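Local coordinates for protein oligopeptide ABC transporter OppAIV (Borrelia burgdorferi B31, PDB 4GL8) that probably binds oligopeptides outside the cytoplasmic membrane and delivers them to an ABC transporter for uptake, at residues D233-F241 with F520-I528; R332-Y340 with Y431-S439. All coordinates share one frame; numbering follows the deposited sequence.

From the N terminus, strand 31-35 comes first and later receives strand 238-242 as a parallel neighbour. The loop and strand of 233-241 open contact 1, which closes only when the chain reaches its last modelled residues, 520-528, with 278 residues between. Within that long loop the chain forms contact 2: the loop 332-340, after strand 328-329, meets 431-439, which carries the short helix 435-438 after strand 422-428. Contact 2 is therefore nested inside contact 1 and does not cross it. The two do not touch; their centres lie about 31 Å apart. Contact 1 ties the C-terminal tail to strand 238-242 and its lead-in loop, which lie beside strand 31-35, whereas contact 2 joins a loop and a short helical segment beside helix 471-489.

Contact 1. Residues D233-F241 with F520-I528; sequences DVVLDSIIF and FNLSEIKPI
Leu236 holds CG beside its backbone N (chi1 -68°), and the extended second torsion carries CD1 across to Ile525, whose CB it meets at 3.9 Å as the two side chains cross obliquely. Leu236 CD1 also lies 3.8 Å from Leu522 O. With chi1 of -70° and an extended chi2, Ile239 likewise sends CD1 to Leu522 CB, 3.8 Å away, the side chains meeting at about a right angle. At the far end of Leu522, CD1 approaches the Phe241 ring obliquely near CZ. On the other flank Val234 straddles Ser523 CB with both methyls, CG2 at 3.8 Å, while CG1 of Val235 rests against Pro527 CD.

Polar groups between the backbones are joined through water. Water 3 accepts from Leu236 N at 2.7 Å and lies between the carbonyls of Ser523 and Ile525. Water 2 receives a bond from Lys526 NZ, also 2.7 Å long, and sits near Asp233 O and Ile525 O. Water 1 donates to Asp233 O and to Ser523 OG. Ser523 OG in turn donates to Asn521 OD1, although the modelled length of 2.5 Å is very short and doubtful. Phe32 of strand 31-35 touches both Leu236 and Ile525, and Phe209 touches Val234, Ile239 and Ser523; these aromatic side chains add to the apolar contacts. The arrangement is a 3-10 turn, 522-524, and the start of a short terminal strand, laying the C-terminal tail against strand 238-242 and its lead-in loop, beside the N-terminal strand 31-35, in a family 5 solute-binding protein.

Contact 2. Residues R332-Y340 with Y431-S439; sequences RATPDYIDY and YADPMTFLS
A proline-aromatic cluster seats the loop 332-340 on the turn that leads into helix 435-438. Pro434 is wedged between two tyrosines: its CB sits over one face of the Tyr340 ring, 4.0 Å from the centroid in a CH-pi contact, and its CD meets Tyr337 CD2 at 3.7 Å. The peptide link from Asp433 C to Pro434 N covers one face of the Tyr337 ring, displaced toward the rim. Tyr337 CG lies beside its backbone N (chi1 -56°), which sends the phenol to the edge of Phe437; in the ring plane its OH shares water 4 with Tyr431 O, at 2.8 Å from each.

Asp433 forms the capping bond of this helix, OD2 accepting from Met435 N at 2.8 Å, and the same oxygen has a second partner in Arg474. The Pro335 ring lies over a face of Phe437, though the closeness of its CD is doubtful, and Thr334 CG2 touches Leu438 CD2 at 3.6 Å. The other branch of Thr334, OG1, accepts from Arg332 NH2 in the guanidinium plane and donates to Pro335 O. Arg332 NH1 bridges to the syn lone pair of Asp336 OD1, while Glu482 of helix 471-489 takes both Arg332 NE and Tyr340 OH.

Contact 1. Residues D233-F241 with F520-I528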
ATOM      1  N   ASP A 233      17.897  -9.107 -19.969  1.00 36.56           N
ATOM      2  CA  ASP A 233      18.178  -9.648 -18.637  1.00 36.62           C
ATOM      3  C   ASP A 233      16.974 -10.382 -18.069  1.00 33.98           C
ATOM      4  O   ASP A 233      16.926 -10.628 -16.872  1.00 33.67           O
ATOM      5  CB  ASP A 233      18.575  -8.533 -17.650  1.00 38.18           C
ATOM      6  CG  ASP A 233      19.914  -7.874 -17.982  1.00 42.77           C
ATOM      7  OD1 ASP A 233      20.784  -8.455 -18.678  1.00 45.33           O
ATOM      8  OD2 ASP A 233      20.112  -6.737 -17.516  1.00 47.96           O
ATOM      9  N   VAL A 234      15.985 -10.694 -18.899  1.00 31.71           N
ATOM     10  CA  VAL A 234      14.815 -11.412 -18.419  1.00 30.22           C
ATOM     11  C   VAL A 234      14.898 -12.851 -18.936  1.00 30.82           C
ATOM     12  O   VAL A 234      14.783 -13.125 -20.129  1.00 31.14           O
ATOM     13  CB  VAL A 234      13.487 -10.740 -18.837  1.00 28.76           C
ATOM     14  CG1 VAL A 234      12.299 -11.487 -18.241  1.00 27.67           C
ATOM     15  CG2 VAL A 234      13.462  -9.300 -18.381  1.00 28.56           C
ATOM     16  N   VAL A 235      15.141 -13.764 -18.018  1.00 31.10           N
ATOM     17  CA  VAL A 235      15.296 -15.169 -18.356  1.00 31.47           C
ATOM     18  C   VAL A 235      13.961 -15.934 -18.292  1.00 29.97           C
ATOM     19  O   VAL A 235      13.742 -16.844 -19.073  1.00 30.26           O
ATOM     20  CB  VAL A 235      16.368 -15.802 -17.451  1.00 32.30           C
ATOM     21  CG1 VAL A 235      16.437 -17.295 -17.658  1.00 34.20           C
ATOM     22  CG2 VAL A 235      17.719 -15.196 -17.793  1.00 34.47           C
ATOM     23  N   LEU A 236      13.081 -15.577 -17.362  1.00 28.91           N
ATOM     24  CA  LEU A 236      11.787 -16.284 -17.230  1.00 29.26           C
ATOM     25  C   LEU A 236      10.924 -16.055 -18.460  1.00 28.87           C
ATOM     26  O   LEU A 236      10.890 -14.963 -18.991  1.00 29.80           O
ATOM     27  CB  LEU A 236      11.013 -15.855 -15.966  1.00 27.90           C
ATOM     28  CG  LEU A 236      11.584 -16.252 -14.598  1.00 27.67           C
ATOM     29  CD1 LEU A 236      10.872 -15.529 -13.479  1.00 26.10           C
ATOM     30  CD2 LEU A 236      11.443 -17.749 -14.406  1.00 28.85           C
ATOM     31  N   ASP A 237      10.247 -17.094 -18.928  1.00 29.35           N
ATOM     32  CA  ASP A 237       9.256 -16.945 -20.015  1.00 29.60           C
ATOM     33  C   ASP A 237       7.893 -16.594 -19.457  1.00 28.81           C
ATOM     34  O   ASP A 237       7.070 -15.979 -20.133  1.00 28.16           O
ATOM     35  CB  ASP A 237       9.127 -18.245 -20.785  1.00 31.43           C
ATOM     36  CG  ASP A 237      10.419 -18.644 -21.457  1.00 33.79           C
ATOM     37  OD1 ASP A 237      10.910 -17.870 -22.307  1.00 36.54           O
ATOM     38  OD2 ASP A 237      10.943 -19.728 -21.142  1.00 35.02           O
ATOM     39  N   SER A 238       7.644 -17.012 -18.222  1.00 28.07           N
ATOM     40  CA  SER A 238       6.346 -16.838 -17.637  1.00 28.20           C
ATOM     41  C   SER A 238       6.346 -16.764 -16.111  1.00 26.84           C
ATOM     42  O   SER A 238       7.145 -17.420 -15.424  1.00 27.81           O
ATOM     43  CB  SER A 238       5.425 -17.958 -18.080  1.00 29.45           C
ATOM     44  OG  SER A 238       4.131 -17.678 -17.579  1.00 31.18           O
ATOM     45  N   ILE A 239       5.426 -15.960 -15.584  1.00 25.45           N
ATOM     46  CA  ILE A 239       5.153 -15.951 -14.165  1.00 24.41           C
ATOM     47  C   ILE A 239       3.689 -16.251 -13.977  1.00 24.68           C
ATOM     48  O   ILE A 239       2.854 -15.643 -14.630  1.00 26.34           O
ATOM     49  CB  ILE A 239       5.502 -14.603 -13.525  1.00 23.73           C
ATOM     50  CG1 ILE A 239       7.008 -14.426 -13.514  1.00 23.71           C
ATOM     51  CG2 ILE A 239       4.937 -14.505 -12.112  1.00 22.52           C
ATOM     52  CD1 ILE A 239       7.394 -12.992 -13.258  1.00 24.35           C
ATOM     53  N   ILE A 240       3.378 -17.196 -13.098  1.00 24.69           N
ATOM     54  CA  ILE A 240       1.999 -17.479 -12.746  1.00 25.34           C
ATOM     55  C   ILE A 240       1.700 -17.076 -11.294  1.00 24.92           C
ATOM     56  O   ILE A 240       2.268 -17.637 -10.355  1.00 22.75           O
ATOM     57  CB  ILE A 240       1.624 -18.973 -12.960  1.00 26.27           C
ATOM     58  CG1 ILE A 240       1.858 -19.401 -14.424  1.00 27.31           C
ATOM     59  CG2 ILE A 240       0.150 -19.201 -12.582  1.00 26.24           C
ATOM     60  CD1 ILE A 240       1.626 -20.892 -14.660  1.00 28.26           C
ATOM     61  N   PHE A 241       0.788 -16.109 -11.132  1.00 25.35           N
ATOM     62  CA  PHE A 241       0.269 -15.732  -9.816  1.00 25.16           C
ATOM     63  C   PHE A 241      -0.926 -16.607  -9.509  1.00 27.42           C
ATOM     64  O   PHE A 241      -1.951 -16.487 -10.162  1.00 28.98           O
ATOM     65  CB  PHE A 241      -0.186 -14.270  -9.773  1.00 23.99           C
ATOM     66  CG  PHE A 241       0.931 -13.291  -9.801  1.00 22.83           C
ATOM     67  CD1 PHE A 241       1.581 -12.934  -8.631  1.00 22.28           C
ATOM     68  CD2 PHE A 241       1.359 -12.743 -10.983  1.00 22.37           C
ATOM     69  CE1 PHE A 241       2.617 -12.025  -8.648  1.00 21.48           C
ATOM     70  CE2 PHE A 241       2.402 -11.839 -11.007  1.00 21.47           C
ATOM     71  CZ  PHE A 241       3.030 -11.475  -9.839  1.00 21.36           C
ATOM     72  N   PHE A 520       9.324  -5.500  -5.486  1.00 23.66           N
ATOM     73  CA  PHE A 520       9.975  -6.622  -6.139  1.00 23.87           C
ATOM     74  C   PHE A 520       9.952  -6.564  -7.643  1.00 23.23           C
ATOM     75  O   PHE A 520       8.919  -6.247  -8.236  1.00 22.37           O
ATOM     76  CB  PHE A 520       9.333  -7.936  -5.711  1.00 24.15           C
ATOM     77  CG  PHE A 520       9.281  -8.113  -4.240  1.00 24.51           C
ATOM     78  CD1 PHE A 520      10.438  -8.004  -3.473  1.00 24.23           C
ATOM     79  CD2 PHE A 520       8.081  -8.370  -3.603  1.00 24.15           C
ATOM     80  CE1 PHE A 520      10.397  -8.156  -2.103  1.00 23.83           C
ATOM     81  CE2 PHE A 520       8.050  -8.529  -2.239  1.00 24.83           C
ATOM     82  CZ  PHE A 520       9.206  -8.427  -1.492  1.00 24.36           C
ATOM     83  N   ASN A 521      11.093  -6.934  -8.229  1.00 23.07           N
ATOM     84  CA  ASN A 521      11.263  -7.115  -9.670  1.00 24.24           C
ATOM     85  C   ASN A 521      11.530  -8.599  -9.967  1.00 23.98           C
ATOM     86  O   ASN A 521      12.692  -9.096  -9.939  1.00 23.86           O
ATOM     87  CB  ASN A 521      12.417  -6.252 -10.175  1.00 25.50           C
ATOM     88  CG  ASN A 521      12.456  -6.149 -11.688  1.00 27.48           C
ATOM     89  OD1 ASN A 521      12.033  -7.058 -12.438  1.00 27.98           O
ATOM     90  ND2 ASN A 521      12.974  -5.034 -12.151  1.00 27.52           N
ATOM     91  N   LEU A 522      10.445  -9.318 -10.220  1.00 22.86           N
ATOM     92  CA  LEU A 522      10.525 -10.747 -10.398  1.00 23.43           C
ATOM     93  C   LEU A 522      11.214 -11.094 -11.730  1.00 23.79           C
ATOM     94  O   LEU A 522      11.639 -12.210 -11.900  1.00 23.55           O
ATOM     95  CB  LEU A 522       9.137 -11.386 -10.290  1.00 23.59           C
ATOM     96  CG  LEU A 522       8.366 -11.096  -8.996  1.00 23.75           C
ATOM     97  CD1 LEU A 522       6.992 -11.735  -9.055  1.00 24.66           C
ATOM     98  CD2 LEU A 522       9.099 -11.577  -7.763  1.00 23.91           C
ATOM     99  N   SER A 523      11.339 -10.138 -12.654  1.00 23.77           N
ATOM    100  CA  SER A 523      12.091 -10.368 -13.901  1.00 25.04           C
ATOM    101  C   SER A 523      13.579 -10.613 -13.674  1.00 26.41           C
ATOM    102  O   SER A 523      14.247 -11.109 -14.574  1.00 25.89           O
ATOM    103  CB  SER A 523      11.951  -9.212 -14.880  1.00 24.84           C
ATOM    104  OG  SER A 523      12.815  -8.161 -14.512  1.00 24.36           O
ATOM    105  N   GLU A 524      14.091 -10.238 -12.495  1.00 26.98           N
ATOM    106  CA  GLU A 524      15.485 -10.488 -12.143  1.00 28.62           C
ATOM    107  C   GLU A 524      15.697 -11.902 -11.594  1.00 29.48           C
ATOM    108  O   GLU A 524      16.840 -12.279 -11.270  1.00 30.10           O
ATOM    109  CB  GLU A 524      15.977  -9.440 -11.144  1.00 29.41           C
ATOM    110  CG  GLU A 524      16.031  -8.051 -11.772  1.00 31.46           C
ATOM    111  CD  GLU A 524      16.730  -7.012 -10.909  1.00 33.24           C
ATOM    112  OE1 GLU A 524      17.146  -7.360  -9.769  1.00 34.42           O
ATOM    113  OE2 GLU A 524      16.850  -5.844 -11.374  1.00 33.25           O
ATOM    114  N   ILE A 525      14.625 -12.695 -11.488  1.00 28.78           N
ATOM    115  CA  ILE A 525      14.781 -14.078 -11.050  1.00 29.50           C
ATOM    116  C   ILE A 525      15.473 -14.895 -12.142  1.00 31.38           C
ATOM    117  O   ILE A 525      15.151 -14.754 -13.333  1.00 32.03           O
ATOM    118  CB  ILE A 525      13.441 -14.708 -10.624  1.00 28.76           C
ATOM    119  CG1 ILE A 525      13.043 -14.154  -9.247  1.00 27.87           C
ATOM    120  CG2 ILE A 525      13.560 -16.230 -10.569  1.00 29.62           C
ATOM    121  CD1 ILE A 525      11.620 -14.441  -8.827  1.00 27.22           C
ATOM    122  N   LYS A 526      16.446 -15.708 -11.728  1.00 32.14           N
ATOM    123  CA  LYS A 526      17.102 -16.659 -12.601  1.00 33.99           C
ATOM    124  C   LYS A 526      17.229 -18.020 -11.905  1.00 34.88           C
ATOM    125  O   LYS A 526      17.283 -18.085 -10.679  1.00 33.65           O
ATOM    126  CB  LYS A 526      18.499 -16.169 -12.964  1.00 35.75           C
ATOM    127  CG  LYS A 526      18.574 -14.708 -13.379  1.00 35.99           C
ATOM    128  CD  LYS A 526      19.979 -14.391 -13.854  1.00 37.51           C
ATOM    129  CE  LYS A 526      20.253 -12.904 -13.952  1.00 38.86           C
ATOM    130  NZ  LYS A 526      19.130 -12.138 -14.574  1.00 39.49           N
ATOM    131  N   PRO A 527      17.310 -19.118 -12.690  1.00 36.85           N
ATOM    132  CA  PRO A 527      17.626 -20.435 -12.103  1.00 37.73           C
ATOM    133  C   PRO A 527      19.070 -20.468 -11.610  1.00 39.30           C
ATOM    134  O   PRO A 527      19.878 -19.686 -12.105  1.00 37.83           O
ATOM    135  CB  PRO A 527      17.439 -21.391 -13.284  1.00 38.20           C
ATOM    136  CG  PRO A 527      17.768 -20.564 -14.484  1.00 38.53           C
ATOM    137  CD  PRO A 527      17.282 -19.171 -14.166  1.00 37.37           C
ATOM    138  N   ILE A 528      19.389 -21.344 -10.651  1.00 41.57           N
ATOM    139  CA  ILE A 528      20.761 -21.433 -10.140  1.00 44.84           C
ATOM    140  C   ILE A 528      21.731 -22.178 -11.085  1.00 44.89           C
ATOM    141  O   ILE A 528      21.425 -23.248 -11.617  1.00 44.08           O
ATOM    142  CB  ILE A 528      20.837 -22.029  -8.705  1.00 48.06           C
ATOM    143  CG1 ILE A 528      20.445 -23.508  -8.661  1.00 52.61           C
ATOM    144  CG2 ILE A 528      19.967 -21.246  -7.727  1.00 46.69           C
ATOM    145  CD1 ILE A 528      20.967 -24.223  -7.416  1.00 55.15           C
TER
HETATM  146  O   HOH W   1      15.529  -8.149 -15.323  1.00 32.13           O
HETATM  147  O   HOH W   2      16.582 -12.868 -15.056  1.00 33.42           O
HETATM  148  O   HOH W   3      13.702 -13.713 -15.485  1.00 23.97           O

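Contact 2. Residues R332-Y340 with Y431-S439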
ATOM      1  N   ARG A 332       2.247   3.666  17.788  1.00 20.37           N
ATOM      2  CA  ARG A 332       2.582   4.562  16.685  1.00 20.18           C
ATOM      3  C   ARG A 332       1.761   4.311  15.440  1.00 19.35           C
ATOM      4  O   ARG A 332       1.311   3.189  15.176  1.00 19.01           O
ATOM      5  CB  ARG A 332       4.075   4.469  16.297  1.00 20.85           C
ATOM      6  CG  ARG A 332       5.076   4.981  17.353  1.00 21.61           C
ATOM      7  CD  ARG A 332       5.414   6.460  17.218  1.00 21.84           C
ATOM      8  NE  ARG A 332       5.887   6.729  15.870  1.00 21.78           N
ATOM      9  CZ  ARG A 332       7.134   6.569  15.429  1.00 22.68           C
ATOM     10  NH1 ARG A 332       8.125   6.218  16.236  1.00 23.58           N
ATOM     11  NH2 ARG A 332       7.406   6.809  14.155  1.00 22.65           N
ATOM     12  N   ALA A 333       1.603   5.384  14.665  1.00 19.11           N
ATOM     13  CA  ALA A 333       0.906   5.358  13.375  1.00 18.16           C
ATOM     14  C   ALA A 333       1.851   5.229  12.171  1.00 18.37           C
ATOM     15  O   ALA A 333       1.415   4.965  11.059  1.00 17.97           O
ATOM     16  CB  ALA A 333       0.082   6.631  13.245  1.00 18.23           C
ATOM     17  N   THR A 334       3.137   5.494  12.368  1.00 19.34           N
ATOM     18  CA  THR A 334       4.107   5.413  11.276  1.00 19.80           C
ATOM     19  C   THR A 334       5.274   4.516  11.677  1.00 20.16           C
ATOM     20  O   THR A 334       5.596   4.412  12.844  1.00 19.64           O
ATOM     21  CB  THR A 334       4.706   6.786  10.931  1.00 20.66           C
ATOM     22  OG1 THR A 334       5.617   7.160  11.955  1.00 21.62           O
ATOM     23  CG2 THR A 334       3.624   7.881  10.822  1.00 20.43           C
ATOM     24  N   PRO A 335       5.920   3.881  10.693  1.00 20.88           N
ATOM     25  CA  PRO A 335       7.210   3.299  10.980  1.00 21.70           C
ATOM     26  C   PRO A 335       8.217   4.425  11.234  1.00 23.42           C
ATOM     27  O   PRO A 335       7.893   5.599  11.005  1.00 22.09           O
ATOM     28  CB  PRO A 335       7.571   2.559   9.702  1.00 21.76           C
ATOM     29  CG  PRO A 335       6.335   2.518   8.876  1.00 21.18           C
ATOM     30  CD  PRO A 335       5.509   3.679   9.295  1.00 20.38           C
ATOM     31  N   ASP A 336       9.403   4.056  11.714  1.00 25.32           N
ATOM     32  CA  ASP A 336      10.531   4.980  11.831  1.00 27.97           C
ATOM     33  C   ASP A 336      11.250   5.071  10.494  1.00 27.92           C
ATOM     34  O   ASP A 336      11.265   4.105   9.733  1.00 28.37           O
ATOM     35  CB  ASP A 336      11.516   4.504  12.896  1.00 30.52           C
ATOM     36  CG  ASP A 336      10.963   4.618  14.317  1.00 32.06           C
ATOM     37  OD1 ASP A 336      10.134   5.512  14.639  1.00 33.21           O
ATOM     38  OD2 ASP A 336      11.374   3.782  15.125  1.00 35.81           O
ATOM     39  N   TYR A 337      11.803   6.243  10.197  1.00 28.10           N
ATOM     40  CA  TYR A 337      12.644   6.462   9.001  1.00 28.97           C
ATOM     41  C   TYR A 337      13.889   7.214   9.450  1.00 30.74           C
ATOM     42  O   TYR A 337      13.938   7.700  10.570  1.00 30.02           O
ATOM     43  CB  TYR A 337      11.914   7.267   7.905  1.00 27.57           C
ATOM     44  CG  TYR A 337      10.610   6.671   7.464  1.00 26.17           C
ATOM     45  CD1 TYR A 337      10.520   5.943   6.279  1.00 26.09           C
ATOM     46  CD2 TYR A 337       9.441   6.826   8.243  1.00 24.76           C
ATOM     47  CE1 TYR A 337       9.307   5.399   5.880  1.00 24.84           C
ATOM     48  CE2 TYR A 337       8.226   6.291   7.849  1.00 23.20           C
ATOM     49  CZ  TYR A 337       8.165   5.566   6.684  1.00 23.45           C
ATOM     50  OH  TYR A 337       6.988   5.004   6.306  1.00 21.88           O
ATOM     51  N   ILE A 338      14.887   7.291   8.576  1.00 33.56           N
ATOM     52  CA  ILE A 338      16.170   7.939   8.884  1.00 36.84           C
ATOM     53  C   ILE A 338      15.989   9.334   9.510  1.00 37.39           C
ATOM     54  O   ILE A 338      16.657   9.676  10.485  1.00 38.53           O
ATOM     55  CB  ILE A 338      17.069   8.020   7.602  1.00 39.27           C
ATOM     56  CG1 ILE A 338      18.438   8.680   7.879  1.00 41.80           C
ATOM     57  CG2 ILE A 338      16.365   8.757   6.460  1.00 38.49           C
ATOM     58  CD1 ILE A 338      19.592   7.696   7.928  1.00 44.24           C
ATOM     59  N   ASP A 339      15.082  10.124   8.942  1.00 37.16           N
ATOM     60  CA  ASP A 339      14.797  11.466   9.417  1.00 37.47           C
ATOM     61  C   ASP A 339      13.552  11.559  10.310  1.00 34.85           C
ATOM     62  O   ASP A 339      13.158  12.639  10.666  1.00 35.44           O
ATOM     63  CB  ASP A 339      14.626  12.399   8.215  1.00 39.46           C
ATOM     64  CG  ASP A 339      15.972  12.789   7.554  1.00 44.08           C
ATOM     65  OD1 ASP A 339      17.040  12.797   8.243  1.00 44.36           O
ATOM     66  OD2 ASP A 339      15.931  13.112   6.333  1.00 45.85           O
ATOM     67  N   TYR A 340      12.955  10.441  10.693  1.00 32.91           N
ATOM     68  CA  TYR A 340      11.752  10.444  11.521  1.00 31.59           C
ATOM     69  C   TYR A 340      11.722   9.228  12.437  1.00 31.63           C
ATOM     70  O   TYR A 340      11.138   8.200  12.137  1.00 31.31           O
ATOM     71  CB  TYR A 340      10.493  10.499  10.644  1.00 30.28           C
ATOM     72  CG  TYR A 340       9.234  10.773  11.430  1.00 28.90           C
ATOM     73  CD1 TYR A 340       8.957  12.050  11.880  1.00 29.16           C
ATOM     74  CD2 TYR A 340       8.331   9.748  11.745  1.00 28.01           C
ATOM     75  CE1 TYR A 340       7.831  12.325  12.624  1.00 28.42           C
ATOM     76  CE2 TYR A 340       7.193  10.013  12.502  1.00 27.64           C
ATOM     77  CZ  TYR A 340       6.952  11.315  12.923  1.00 27.78           C
ATOM     78  OH  TYR A 340       5.853  11.628  13.656  1.00 27.14           O
ATOM     79  N   TYR A 431       5.859   5.460  -0.251  1.00 19.36           N
ATOM     80  CA  TYR A 431       7.129   6.140  -0.481  1.00 19.97           C
ATOM     81  C   TYR A 431       7.858   6.300   0.837  1.00 20.03           C
ATOM     82  O   TYR A 431       7.258   6.148   1.883  1.00 19.96           O
ATOM     83  CB  TYR A 431       6.927   7.501  -1.200  1.00 20.58           C
ATOM     84  CG  TYR A 431       5.928   8.457  -0.564  1.00 20.99           C
ATOM     85  CD1 TYR A 431       4.600   8.486  -0.959  1.00 20.66           C
ATOM     86  CD2 TYR A 431       6.328   9.348   0.412  1.00 21.90           C
ATOM     87  CE1 TYR A 431       3.709   9.373  -0.379  1.00 21.14           C
ATOM     88  CE2 TYR A 431       5.434  10.234   1.012  1.00 21.99           C
ATOM     89  CZ  TYR A 431       4.131  10.236   0.622  1.00 21.37           C
ATOM     90  OH  TYR A 431       3.270  11.119   1.243  1.00 22.08           O
ATOM     91  N   ALA A 432       9.151   6.620   0.782  1.00 20.80           N
ATOM     92  CA  ALA A 432      10.039   6.547   1.941  1.00 21.28           C
ATOM     93  C   ALA A 432       9.982   7.820   2.813  1.00 21.79           C
ATOM     94  O   ALA A 432      10.958   8.520   2.958  1.00 22.93           O
ATOM     95  CB  ALA A 432      11.461   6.305   1.453  1.00 21.52           C
ATOM     96  N   ASP A 433       8.824   8.134   3.370  1.00 21.94           N
ATOM     97  CA  ASP A 433       8.670   9.309   4.251  1.00 21.38           C
ATOM     98  C   ASP A 433       7.420   9.100   5.111  1.00 20.91           C
ATOM     99  O   ASP A 433       6.416   8.601   4.617  1.00 21.12           O
ATOM    100  CB  ASP A 433       8.577  10.589   3.417  1.00 21.12           C
ATOM    101  CG  ASP A 433       8.430  11.845   4.271  1.00 21.50           C
ATOM    102  OD1 ASP A 433       9.458  12.507   4.517  1.00 21.74           O
ATOM    103  OD2 ASP A 433       7.285  12.169   4.701  1.00 21.22           O
ATOM    104  N   PRO A 434       7.477   9.450   6.399  1.00 20.95           N
ATOM    105  CA  PRO A 434       6.317   9.270   7.250  1.00 20.73           C
ATOM    106  C   PRO A 434       5.001   9.881   6.705  1.00 21.07           C
ATOM    107  O   PRO A 434       3.928   9.448   7.107  1.00 21.44           O
ATOM    108  CB  PRO A 434       6.741   9.962   8.538  1.00 21.19           C
ATOM    109  CG  PRO A 434       7.772  10.951   8.102  1.00 21.42           C
ATOM    110  CD  PRO A 434       8.543  10.175   7.102  1.00 21.37           C
ATOM    111  N   MET A 435       5.063  10.844   5.794  1.00 20.38           N
ATOM    112  CA  MET A 435       3.831  11.423   5.259  1.00 20.80           C
ATOM    113  C   MET A 435       2.889  10.415   4.579  1.00 20.43           C
ATOM    114  O   MET A 435       1.672  10.647   4.557  1.00 19.13           O
ATOM    115  CB  MET A 435       4.111  12.601   4.318  1.00 22.11           C
ATOM    116  CG  MET A 435       2.882  13.390   3.854  1.00 24.44           C
ATOM    117  SD  MET A 435       1.831  14.174   5.131  1.00 26.49           S
ATOM    118  CE  MET A 435       2.986  15.277   5.880  1.00 27.67           C
ATOM    119  N   THR A 436       3.419   9.313   4.037  1.00 19.51           N
ATOM    120  CA  THR A 436       2.564   8.350   3.368  1.00 19.62           C
ATOM    121  C   THR A 436       1.568   7.787   4.385  1.00 19.56           C
ATOM    122  O   THR A 436       0.399   7.582   4.068  1.00 19.46           O
ATOM    123  CB  THR A 436       3.337   7.219   2.659  1.00 19.31           C
ATOM    124  OG1 THR A 436       2.395   6.395   1.960  1.00 20.11           O
ATOM    125  CG2 THR A 436       4.076   6.370   3.634  1.00 18.56           C
ATOM    126  N   PHE A 437       2.012   7.612   5.622  1.00 19.23           N
ATOM    127  CA  PHE A 437       1.100   7.217   6.708  1.00 18.94           C
ATOM    128  C   PHE A 437       0.250   8.334   7.302  1.00 19.00           C
ATOM    129  O   PHE A 437      -0.939   8.154   7.570  1.00 19.58           O
ATOM    130  CB  PHE A 437       1.917   6.581   7.803  1.00 18.92           C
ATOM    131  CG  PHE A 437       2.463   5.261   7.416  1.00 19.48           C
ATOM    132  CD1 PHE A 437       3.711   5.157   6.813  1.00 19.25           C
ATOM    133  CD2 PHE A 437       1.694   4.113   7.593  1.00 19.84           C
ATOM    134  CE1 PHE A 437       4.174   3.931   6.408  1.00 19.82           C
ATOM    135  CE2 PHE A 437       2.186   2.874   7.216  1.00 20.14           C
ATOM    136  CZ  PHE A 437       3.415   2.783   6.623  1.00 19.58           C
ATOM    137  N   LEU A 438       0.846   9.483   7.560  1.00 19.02           N
ATOM    138  CA  LEU A 438       0.105  10.543   8.242  1.00 19.50           C
ATOM    139  C   LEU A 438      -0.956  11.148   7.319  1.00 19.23           C
ATOM    140  O   LEU A 438      -2.009  11.609   7.764  1.00 19.27           O
ATOM    141  CB  LEU A 438       1.067  11.600   8.745  1.00 20.74           C
ATOM    142  CG  LEU A 438       2.041  11.045   9.775  1.00 21.19           C
ATOM    143  CD1 LEU A 438       3.030  12.139  10.124  1.00 22.33           C
ATOM    144  CD2 LEU A 438       1.282  10.557  11.005  1.00 21.41           C
ATOM    145  N   SER A 439      -0.707  11.063   6.029  1.00 18.84           N
ATOM    146  CA  SER A 439      -1.634  11.544   5.032  1.00 19.28           C
ATOM    147  C   SER A 439      -3.032  10.891   5.030  1.00 18.37           C
ATOM    148  O   SER A 439      -4.002  11.539   4.649  1.00 17.66           O
ATOM    149  CB  SER A 439      -1.023  11.318   3.651  1.00 20.36           C
ATOM    150  OG  SER A 439      -1.709  12.148   2.762  1.00 24.71           O
TER
HETATM  151  O   HOH W   4       7.139   4.038   3.716  1.00 13.55           O